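Ceramide very long chain fatty acid hydroxylase SCS7 (Saccharomyces cerevisiae, PDB 4ZR1) hydroxylates the very long chain fatty acids of sphingolipids, probably at C-2 of the ceramide acyl chain, using oxygen and electrons from cytochrome b5. Local coordinates at residues 192-195 with 196-200. Sequence-based numbering, arbitrary orientation.
With TRD (tridecane), chain L.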
# COMPACT_ATOMS: atom_id res chain seq x y z
N THR A 192 0.71 14.33 -2.80
CA THR A 192 1.91 14.60 -3.56
C THR A 192 2.33 13.39 -4.40
O THR A 192 2.59 13.51 -5.59
CB THR A 192 3.08 15.02 -2.65
OG1 THR A 192 2.72 16.22 -1.94
CG2 THR A 192 4.32 15.29 -3.46
N LEU A 193 2.38 12.21 -3.78
CA LEU A 193 2.70 11.02 -4.56
C LEU A 193 1.54 10.59 -5.45
O LEU A 193 1.77 10.12 -6.57
CB LEU A 193 3.11 9.84 -3.68
CG LEU A 193 4.42 9.91 -2.90
CD1 LEU A 193 4.69 8.57 -2.22
CD2 LEU A 193 5.59 10.35 -3.76
N PHE A 194 0.31 10.72 -4.97
CA PHE A 194 -0.83 10.26 -5.76
C PHE A 194 -0.91 10.99 -7.10
O PHE A 194 -1.17 10.38 -8.14
CB PHE A 194 -2.14 10.43 -5.00
CG PHE A 194 -3.34 10.08 -5.84
CD1 PHE A 194 -3.66 8.76 -6.10
CD2 PHE A 194 -4.11 11.08 -6.42
CE1 PHE A 194 -4.73 8.43 -6.90
CE2 PHE A 194 -5.20 10.75 -7.23
CZ PHE A 194 -5.50 9.43 -7.47
N VAL A 195 -0.65 12.29 -7.08
CA VAL A 195 -0.68 13.12 -8.28
C VAL A 195 0.30 12.65 -9.36
O VAL A 195 -0.04 12.59 -10.54
CB VAL A 195 -0.39 14.59 -7.91
CG1 VAL A 195 -0.19 15.43 -9.16
CG2 VAL A 195 -1.51 15.14 -7.04
N ILE A 196 1.52 12.30 -8.94
CA ILE A 196 2.53 11.76 -9.84
C ILE A 196 2.08 10.47 -10.54
O ILE A 196 2.40 10.25 -11.70
CB ILE A 196 3.84 11.45 -9.09
CG1 ILE A 196 4.40 12.70 -8.42
CG2 ILE A 196 4.86 10.86 -10.01
CD1 ILE A 196 5.53 12.38 -7.45
N LEU A 197 1.36 9.61 -9.81
CA LEU A 197 0.94 8.30 -10.34
C LEU A 197 -0.33 8.42 -11.17
O LEU A 197 -0.50 7.74 -12.17
CB LEU A 197 0.71 7.32 -9.20
CG LEU A 197 1.90 7.01 -8.30
CD1 LEU A 197 1.42 6.31 -7.05
CD2 LEU A 197 2.90 6.14 -9.03
N CYS A 198 -1.22 9.29 -10.72
CA CYS A 198 -2.51 9.47 -11.35
C CYS A 198 -2.38 10.19 -12.69
O CYS A 198 -3.14 9.92 -13.61
CB CYS A 198 -3.44 10.25 -10.42
SG CYS A 198 -5.10 10.39 -11.04
N ALA A 199 -1.43 11.11 -12.77
CA ALA A 199 -1.31 12.00 -13.92
C ALA A 199 -1.25 11.26 -15.27
O ALA A 199 -1.96 11.64 -16.20
CB ALA A 199 -0.10 12.90 -13.76
N PRO A 200 -0.42 10.20 -15.38
CA PRO A 200 -0.48 9.47 -16.65
C PRO A 200 -1.82 8.78 -16.94
O PRO A 200 -2.18 8.62 -18.11
CB PRO A 200 0.64 8.42 -16.52
CG PRO A 200 0.96 8.35 -15.07
CD PRO A 200 0.69 9.73 -14.53
C1 TRD L . 0.24 19.61 -20.30
C2 TRD L . -1.01 19.81 -19.47
C3 TRD L . -1.86 18.55 -19.51
C4 TRD L . -3.11 18.75 -18.69
C5 TRD L . -3.22 17.66 -17.65
C6 TRD L . -1.95 17.64 -16.82
C7 TRD L . -1.92 16.43 -15.92
C8 TRD L . -3.06 16.51 -14.92
C9 TRD L . -2.74 15.68 -13.70
C10 TRD L . -4.02 15.43 -12.94
C11 TRD L . -3.74 14.66 -11.68
C12 TRD L . -4.98 13.87 -11.29
C13 TRD L . -6.10 14.81 -10.90
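In transmembrane helix 191-208 the carbonyl O of F194 accepts two N-H groups, a sound i to i+4 bond from C198 N at 2.8 Å, with an N-H...O angle of 155°, and a weak i to i+3 bond from L197 N at 3.1 Å. L197 N is shared, since it also gives a weak bond to L193 O; A199 N follows with a bond to V195 O at 3.0 Å. These bonds run along the helix up to P200, whose ring nitrogen has no proton to give and where the helix kinks. F194 and C198 form an i to i+4 pair. F194 CG lies anti to the backbone N (chi1 174°), which carries the ring toward C198, one turn on, and C198 CB sits over one face, offset toward the CE2-CZ rim, in a CH-pi contact 3.9 Å from the centroid. C198 SG approaches the same ring obliquely. Y225 stacks on F194, and F218 of helix 211-236 touches C198. An alanine in place of F194 would probably leave C198 CB and the Y225 ring without their aromatic partner and open a gap in the lining of a tridecane pocket. F194 touches a second tridecane; C198 and A199 line the site of the first, where A199 CB lies 3.8 Å from tridecane C9, and C198 SG 3.5 Å from C12.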